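Long-range contacts in putative oxidoreductase (Klebsiella pneumoniae subsp. pneumoniae MGH 78578, PDB 3E82), which is probably a nucleotide-dependent oxidoreductase of the Gfo/Idh/MocA family, though its substrate and reaction are not established: residues I8-I13 against L70-S75; G91-V96 against K117-S122. One frame throughout, in Å; residues are numbered along the deposited sequence.

Contact 1. Residues I8-I13 against L70-S75; sequences INIALI and LVVIAS
The carbonyl of V72 accepts the backbone N-H of I13 at 2.8 Å (V72 O to I13 N), in an almost straight bond, 173° at the hydrogen. It belongs to an alternating parallel pattern in which A11 gives its N-H to the carbonyl of L70 and takes that of V72 on its own, while N9 O receives L70 N at 3.1 Å. Where strand 70-73 ends, A74 N still reaches I13 O (2.8 Å), though the bond is more bent at the hydrogen. The pair forms the centre of a Rossmann sheet, where strand 8-13 leads into a glycine-rich turn (G14, G16, G19) consistent with dinucleotide binding.

Side chains pack over both faces of the pair. On one face I10 and L70 lie side by side and point the same way, CG1 of I10 being 3.9 Å from CD2 of L70. With chi1 at -57°, I10 sets its CG2 branch anti to the backbone N, and this methyl meets CG2 of V72 at 3.6 Å. The L12 methyl CD1 touches CG1 of V72 at 3.7 Å. It also meets CB of A74, and H23 of helix 17-28 adjoins all three residues. On the A11 and V71 face, the side chains of I13 and V71 cross obliquely, their CG1 atoms 3.6 Å apart, and L83 of helix 80-89 packs against I13.

The side chains meeting here are almost wholly aliphatic, and the facing backbone groups satisfy one another. Directional bonding thus fixes the register, while both faces are left apolar for the flanking helices.

Contact 2. Residues G91-V96 against K117-S122; sequences GKHVVV and KQRLLS
The carbonyl of V94 takes the N-H of S122 at 2.8 Å (V94 O to S122 N), and the CA of L121 also approaches this oxygen. Parallel pairing continues to either side: V94 N is bonded to L120 O, and V96 N to S122 O at 2.9 Å.

Ahead of strand 121-123, a side chain takes over as acceptor. With chi1 at -68°, H93 has its ring beside its own backbone N, and ND1 receives the N-H of L120 at 3.0 Å, the donor only 3° out of the ring plane. That bond holds the ring's rotation and is consistent with ND1 carrying no proton. R119, bent at chi2, passes over one ring face, its CD 3.7 Å from the centroid in a CH-pi contact. Its guanidinium turns steeply, 71° from the imidazole plane, and brings NH1 to 2.7 Å from NE2 of H93. The carbonyl oxygen of G91 lies over one guanidinium face.

Among the apolar groups, CD1 of L121 touches both CB of V94 and CG2 of V96, 4.0 Å from each. On the V95 and S122 face, Y302 of helix 300-310 packs on V95 and hydrogen-bonds S122 OG. Strand 93-96, helix 104-116 and strand 121-123 form a beta-alpha-beta crossover, the repeating unit of Rossmann domains, with the H93 and R119 cluster at the N-terminal ends of the two strands.

Contacts 1 and 2 lie in series along the chain, the first closing before the second opens, and their centres are about 11 Å apart. Both belong to the six-stranded parallel sheet of the Rossmann-fold domain, ordered 54-56, 33-39, 8-13, 70-73, 93-96, 121-123. Strands 70-73 and 93-96 are neighbours, and probable backbone hydrogen bonds join them: V71 N to H93 O at 2.8 Å and I73 N to V95 O at 2.9 Å. Helix 80-89 connects these strands and touches both contacts, as does helix 300-310 from much later in the chain. Contact 1 therefore occupies the middle of the sheet and contact 2 its 121-123 edge, together involving four of the six strands of the sheet in the probable nucleotide-binding domain.

Contact 1. Residues I8-I13 against L70-S75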
ATOM      1  N   ILE B   8      30.681 -32.485  -4.902  1.00 23.95           N
ATOM      2  CA  ILE B   8      29.624 -32.594  -3.912  1.00 23.51           C
ATOM      3  C   ILE B   8      28.526 -33.341  -4.666  1.00 24.30           C
ATOM      4  O   ILE B   8      27.848 -32.779  -5.535  1.00 22.71           O
ATOM      5  CB  ILE B   8      29.144 -31.190  -3.451  1.00 22.71           C
ATOM      6  CG1 ILE B   8      30.260 -30.515  -2.651  1.00 22.18           C
ATOM      7  CG2 ILE B   8      27.902 -31.308  -2.592  1.00 20.43           C
ATOM      8  CD1 ILE B   8      29.963 -29.077  -2.254  1.00 25.23           C
ATOM      9  N   ASN B   9      28.377 -34.622  -4.350  1.00 23.23           N
ATOM     10  CA  ASN B   9      27.390 -35.452  -5.033  1.00 22.78           C
ATOM     11  C   ASN B   9      25.983 -35.294  -4.468  1.00 21.43           C
ATOM     12  O   ASN B   9      25.714 -35.549  -3.291  1.00 20.95           O
ATOM     13  CB  ASN B   9      27.878 -36.899  -5.029  1.00 20.76           C
ATOM     14  CG  ASN B   9      29.269 -37.022  -5.651  1.00 25.07           C
ATOM     15  OD1 ASN B   9      29.534 -36.447  -6.715  1.00 24.42           O
ATOM     16  ND2 ASN B   9      30.163 -37.755  -4.989  1.00 22.71           N
ATOM     17  N   ILE B  10      25.087 -34.868  -5.351  1.00 21.93           N
ATOM     18  CA  ILE B  10      23.705 -34.578  -5.003  1.00 21.00           C
ATOM     19  C   ILE B  10      22.642 -35.561  -5.492  1.00 20.85           C
ATOM     20  O   ILE B  10      22.738 -36.130  -6.575  1.00 21.24           O
ATOM     21  CB  ILE B  10      23.315 -33.187  -5.563  1.00 20.90           C
ATOM     22  CG1 ILE B  10      24.262 -32.111  -5.021  1.00 20.37           C
ATOM     23  CG2 ILE B  10      21.869 -32.873  -5.231  1.00 19.13           C
ATOM     24  CD1 ILE B  10      24.180 -30.791  -5.788  1.00 21.43           C
ATOM     25  N   ALA B  11      21.622 -35.737  -4.663  1.00 20.85           N
ATOM     26  CA  ALA B  11      20.471 -36.551  -5.014  1.00 20.56           C
ATOM     27  C   ALA B  11      19.327 -35.540  -5.002  1.00 19.21           C
ATOM     28  O   ALA B  11      19.059 -34.913  -3.974  1.00 20.24           O
ATOM     29  CB  ALA B  11      20.222 -37.626  -3.973  1.00 19.18           C
ATOM     30  N   LEU B  12      18.702 -35.334  -6.157  1.00 19.92           N
ATOM     31  CA  LEU B  12      17.562 -34.425  -6.261  1.00 19.02           C
ATOM     32  C   LEU B  12      16.324 -35.293  -6.032  1.00 20.11           C
ATOM     33  O   LEU B  12      16.088 -36.250  -6.772  1.00 21.20           O
ATOM     34  CB  LEU B  12      17.505 -33.782  -7.653  1.00 18.37           C
ATOM     35  CG  LEU B  12      16.214 -33.032  -7.994  1.00 19.46           C
ATOM     36  CD1 LEU B  12      15.948 -31.958  -6.944  1.00 18.74           C
ATOM     37  CD2 LEU B  12      16.321 -32.424  -9.390  1.00 18.07           C
ATOM     38  N   ILE B  13      15.561 -34.973  -4.992  1.00 19.83           N
ATOM     39  CA  ILE B  13      14.361 -35.730  -4.647  1.00 20.82           C
ATOM     40  C   ILE B  13      13.134 -35.109  -5.302  1.00 21.09           C
ATOM     41  O   ILE B  13      12.664 -34.044  -4.894  1.00 20.48           O
ATOM     42  CB  ILE B  13      14.154 -35.773  -3.117  1.00 20.81           C
ATOM     43  CG1 ILE B  13      15.443 -36.236  -2.425  1.00 21.64           C
ATOM     44  CG2 ILE B  13      12.980 -36.682  -2.772  1.00 20.49           C
ATOM     45  CD1 ILE B  13      15.992 -37.575  -2.903  1.00 21.23           C
ATOM     46  N   LEU B  70      24.817 -34.416  -0.552  1.00 20.27           N
ATOM     47  CA  LEU B  70      23.781 -33.416  -0.360  1.00 20.02           C
ATOM     48  C   LEU B  70      22.456 -33.815  -0.981  1.00 18.30           C
ATOM     49  O   LEU B  70      22.401 -34.249  -2.129  1.00 21.13           O
ATOM     50  CB  LEU B  70      24.241 -32.087  -0.967  1.00 20.49           C
ATOM     51  CG  LEU B  70      23.204 -30.972  -1.133  1.00 17.22           C
ATOM     52  CD1 LEU B  70      22.683 -30.530   0.222  1.00 15.35           C
ATOM     53  CD2 LEU B  70      23.844 -29.813  -1.874  1.00 17.88           C
ATOM     54  N   VAL B  71      21.388 -33.645  -0.215  1.00 18.48           N
ATOM     55  CA  VAL B  71      20.044 -33.963  -0.675  1.00 17.74           C
ATOM     56  C   VAL B  71      19.274 -32.672  -0.955  1.00 18.59           C
ATOM     57  O   VAL B  71      19.249 -31.771  -0.119  1.00 17.48           O
ATOM     58  CB  VAL B  71      19.280 -34.787   0.404  1.00 17.96           C
ATOM     59  CG1 VAL B  71      17.818 -34.947   0.020  1.00 16.87           C
ATOM     60  CG2 VAL B  71      19.939 -36.159   0.570  1.00 17.06           C
ATOM     61  N   VAL B  72      18.671 -32.581  -2.139  1.00 17.66           N
ATOM     62  CA  VAL B  72      17.865 -31.421  -2.517  1.00 17.69           C
ATOM     63  C   VAL B  72      16.416 -31.929  -2.593  1.00 18.14           C
ATOM     64  O   VAL B  72      16.066 -32.723  -3.467  1.00 17.48           O
ATOM     65  CB  VAL B  72      18.297 -30.840  -3.897  1.00 17.52           C
ATOM     66  CG1 VAL B  72      17.343 -29.733  -4.323  1.00 16.13           C
ATOM     67  CG2 VAL B  72      19.722 -30.292  -3.817  1.00 19.05           C
ATOM     68  N   ILE B  73      15.582 -31.472  -1.668  1.00 18.15           N
ATOM     69  CA  ILE B  73      14.194 -31.912  -1.605  1.00 17.80           C
ATOM     70  C   ILE B  73      13.234 -31.032  -2.396  1.00 18.79           C
ATOM     71  O   ILE B  73      12.983 -29.873  -2.051  1.00 20.13           O
ATOM     72  CB  ILE B  73      13.758 -32.013  -0.142  1.00 17.49           C
ATOM     73  CG1 ILE B  73      14.734 -32.944   0.592  1.00 19.40           C
ATOM     74  CG2 ILE B  73      12.321 -32.517  -0.043  1.00 16.71           C
ATOM     75  CD1 ILE B  73      14.371 -33.214   2.028  1.00 20.34           C
ATOM     76  N   ALA B  74      12.699 -31.607  -3.465  1.00 18.63           N
ATOM     77  CA  ALA B  74      11.774 -30.915  -4.352  1.00 19.05           C
ATOM     78  C   ALA B  74      10.551 -31.798  -4.615  1.00 20.02           C
ATOM     79  O   ALA B  74       9.975 -31.775  -5.700  1.00 20.10           O
ATOM     80  CB  ALA B  74      12.474 -30.583  -5.667  1.00 17.92           C
ATOM     81  N   SER B  75      10.181 -32.582  -3.612  1.00 21.77           N
ATOM     82  CA  SER B  75       9.030 -33.480  -3.686  1.00 22.99           C
ATOM     83  C   SER B  75       7.817 -32.728  -3.113  1.00 22.60           C
ATOM     84  O   SER B  75       7.946 -31.565  -2.731  1.00 22.12           O
ATOM     85  CB  SER B  75       9.337 -34.742  -2.875  1.00 22.45           C
ATOM     86  OG  SER B  75       9.840 -34.409  -1.592  1.00 22.18           O
TER

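Contact 2. Residues G91-V96 against K117-S122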
ATOM      1  N   GLY B  91      23.060 -38.522   7.979  1.00 28.20           N
ATOM      2  CA  GLY B  91      24.315 -37.812   7.834  1.00 26.16           C
ATOM      3  C   GLY B  91      24.480 -37.035   6.536  1.00 25.94           C
ATOM      4  O   GLY B  91      25.608 -36.784   6.112  1.00 26.54           O
ATOM      5  N   LYS B  92      23.377 -36.650   5.896  1.00 24.13           N
ATOM      6  CA  LYS B  92      23.465 -35.890   4.648  1.00 22.77           C
ATOM      7  C   LYS B  92      23.175 -34.405   4.854  1.00 22.11           C
ATOM      8  O   LYS B  92      22.484 -34.021   5.795  1.00 21.26           O
ATOM      9  CB  LYS B  92      22.475 -36.434   3.604  1.00 25.33           C
ATOM     10  CG  LYS B  92      22.938 -37.680   2.843  1.00 28.60           C
ATOM     11  CD  LYS B  92      23.218 -38.850   3.763  1.00 29.02           C
ATOM     12  CE  LYS B  92      23.431 -40.153   2.986  1.00 28.93           C
ATOM     13  NZ  LYS B  92      24.735 -40.217   2.282  1.00 27.31           N
ATOM     14  N   HIS B  93      23.727 -33.575   3.974  1.00 20.80           N
ATOM     15  CA  HIS B  93      23.476 -32.142   4.021  1.00 20.48           C
ATOM     16  C   HIS B  93      22.126 -32.018   3.326  1.00 20.73           C
ATOM     17  O   HIS B  93      21.795 -32.843   2.461  1.00 19.59           O
ATOM     18  CB  HIS B  93      24.540 -31.380   3.240  1.00 21.16           C
ATOM     19  CG  HIS B  93      25.897 -31.445   3.864  1.00 23.56           C
ATOM     20  ND1 HIS B  93      26.167 -30.924   5.112  1.00 23.01           N
ATOM     21  CD2 HIS B  93      27.052 -31.999   3.427  1.00 23.56           C
ATOM     22  CE1 HIS B  93      27.432 -31.156   5.418  1.00 23.58           C
ATOM     23  NE2 HIS B  93      27.991 -31.808   4.413  1.00 25.86           N
ATOM     24  N   VAL B  94      21.353 -30.999   3.680  1.00 19.34           N
ATOM     25  CA  VAL B  94      20.032 -30.856   3.090  1.00 19.16           C
ATOM     26  C   VAL B  94      19.618 -29.456   2.662  1.00 19.99           C
ATOM     27  O   VAL B  94      19.841 -28.485   3.379  1.00 19.96           O
ATOM     28  CB  VAL B  94      18.955 -31.364   4.075  1.00 20.89           C
ATOM     29  CG1 VAL B  94      17.576 -31.288   3.430  1.00 20.74           C
ATOM     30  CG2 VAL B  94      19.280 -32.783   4.522  1.00 21.21           C
ATOM     31  N   VAL B  95      19.025 -29.372   1.474  1.00 18.39           N
ATOM     32  CA  VAL B  95      18.481 -28.128   0.957  1.00 17.82           C
ATOM     33  C   VAL B  95      17.004 -28.471   0.727  1.00 19.05           C
ATOM     34  O   VAL B  95      16.689 -29.426   0.015  1.00 18.37           O
ATOM     35  CB  VAL B  95      19.126 -27.710  -0.379  1.00 18.77           C
ATOM     36  CG1 VAL B  95      18.211 -26.724  -1.114  1.00 16.49           C
ATOM     37  CG2 VAL B  95      20.493 -27.061  -0.112  1.00 16.20           C
ATOM     38  N   VAL B  96      16.112 -27.707   1.350  1.00 19.05           N
ATOM     39  CA  VAL B  96      14.676 -27.955   1.222  1.00 18.52           C
ATOM     40  C   VAL B  96      13.972 -26.864   0.430  1.00 19.06           C
ATOM     41  O   VAL B  96      14.080 -25.679   0.745  1.00 18.80           O
ATOM     42  CB  VAL B  96      13.995 -28.041   2.608  1.00 17.77           C
ATOM     43  CG1 VAL B  96      12.549 -28.528   2.455  1.00 17.08           C
ATOM     44  CG2 VAL B  96      14.795 -28.943   3.521  1.00 16.76           C
ATOM     45  N   LYS B 117      23.481 -33.285  14.304  1.00 26.37           N
ATOM     46  CA  LYS B 117      24.165 -34.142  13.344  1.00 27.13           C
ATOM     47  C   LYS B 117      25.310 -33.423  12.637  1.00 26.18           C
ATOM     48  O   LYS B 117      25.971 -33.992  11.766  1.00 25.23           O
ATOM     49  CB  LYS B 117      23.164 -34.679  12.315  1.00 27.56           C
ATOM     50  CG  LYS B 117      22.016 -35.469  12.937  1.00 30.91           C
ATOM     51  CD  LYS B 117      22.527 -36.647  13.770  1.00 33.88           C
ATOM     52  CE  LYS B 117      21.388 -37.314  14.539  1.00 37.12           C
ATOM     53  NZ  LYS B 117      21.870 -38.395  15.466  1.00 40.63           N
ATOM     54  N   GLN B 118      25.539 -32.169  13.013  1.00 24.89           N
ATOM     55  CA  GLN B 118      26.614 -31.381  12.424  1.00 24.86           C
ATOM     56  C   GLN B 118      26.576 -31.381  10.902  1.00 24.44           C
ATOM     57  O   GLN B 118      27.602 -31.560  10.244  1.00 22.65           O
ATOM     58  CB  GLN B 118      27.981 -31.903  12.901  1.00 27.68           C
ATOM     59  CG  GLN B 118      28.237 -31.705  14.387  1.00 34.21           C
ATOM     60  CD  GLN B 118      29.508 -32.397  14.875  1.00 39.46           C
ATOM     61  OE1 GLN B 118      30.622 -32.058  14.459  1.00 40.75           O
ATOM     62  NE2 GLN B 118      29.343 -33.374  15.767  1.00 40.52           N
ATOM     63  N   ARG B 119      25.388 -31.179  10.343  1.00 23.22           N
ATOM     64  CA  ARG B 119      25.232 -31.129   8.898  1.00 22.02           C
ATOM     65  C   ARG B 119      24.572 -29.807   8.501  1.00 22.07           C
ATOM     66  O   ARG B 119      23.821 -29.227   9.284  1.00 22.20           O
ATOM     67  CB  ARG B 119      24.383 -32.313   8.423  1.00 27.03           C
ATOM     68  CG  ARG B 119      25.124 -33.657   8.435  1.00 31.71           C
ATOM     69  CD  ARG B 119      26.142 -33.724   7.314  1.00 38.13           C
ATOM     70  NE  ARG B 119      27.090 -34.819   7.479  1.00 45.19           N
ATOM     71  CZ  ARG B 119      28.201 -34.951   6.755  1.00 48.73           C
ATOM     72  NH1 ARG B 119      28.491 -34.056   5.813  1.00 48.96           N
ATOM     73  NH2 ARG B 119      29.042 -35.956   6.991  1.00 51.25           N
ATOM     74  N   LEU B 120      24.863 -29.325   7.295  1.00 19.87           N
ATOM     75  CA  LEU B 120      24.257 -28.088   6.815  1.00 20.43           C
ATOM     76  C   LEU B 120      22.815 -28.333   6.388  1.00 20.04           C
ATOM     77  O   LEU B 120      22.514 -29.305   5.688  1.00 19.26           O
ATOM     78  CB  LEU B 120      25.025 -27.512   5.614  1.00 20.36           C
ATOM     79  CG  LEU B 120      24.453 -26.211   5.002  1.00 22.39           C
ATOM     80  CD1 LEU B 120      25.582 -25.381   4.410  1.00 20.95           C
ATOM     81  CD2 LEU B 120      23.390 -26.530   3.931  1.00 20.63           C
ATOM     82  N   LEU B 121      21.932 -27.445   6.821  1.00 17.93           N
ATOM     83  CA  LEU B 121      20.515 -27.507   6.455  1.00 16.99           C
ATOM     84  C   LEU B 121      20.176 -26.122   5.935  1.00 17.70           C
ATOM     85  O   LEU B 121      20.526 -25.125   6.564  1.00 18.06           O
ATOM     86  CB  LEU B 121      19.639 -27.806   7.674  1.00 13.97           C
ATOM     87  CG  LEU B 121      18.125 -27.589   7.504  1.00 15.18           C
ATOM     88  CD1 LEU B 121      17.565 -28.491   6.426  1.00 14.51           C
ATOM     89  CD2 LEU B 121      17.433 -27.857   8.826  1.00 17.89           C
ATOM     90  N   SER B 122      19.507 -26.053   4.792  1.00 17.44           N
ATOM     91  CA  SER B 122      19.131 -24.757   4.232  1.00 17.63           C
ATOM     92  C   SER B 122      17.776 -24.852   3.539  1.00 18.04           C
ATOM     93  O   SER B 122      17.255 -25.948   3.337  1.00 18.45           O
ATOM     94  CB  SER B 122      20.204 -24.291   3.244  1.00 17.38           C
ATOM     95  OG  SER B 122      19.965 -22.956   2.840  1.00 18.00           O
TER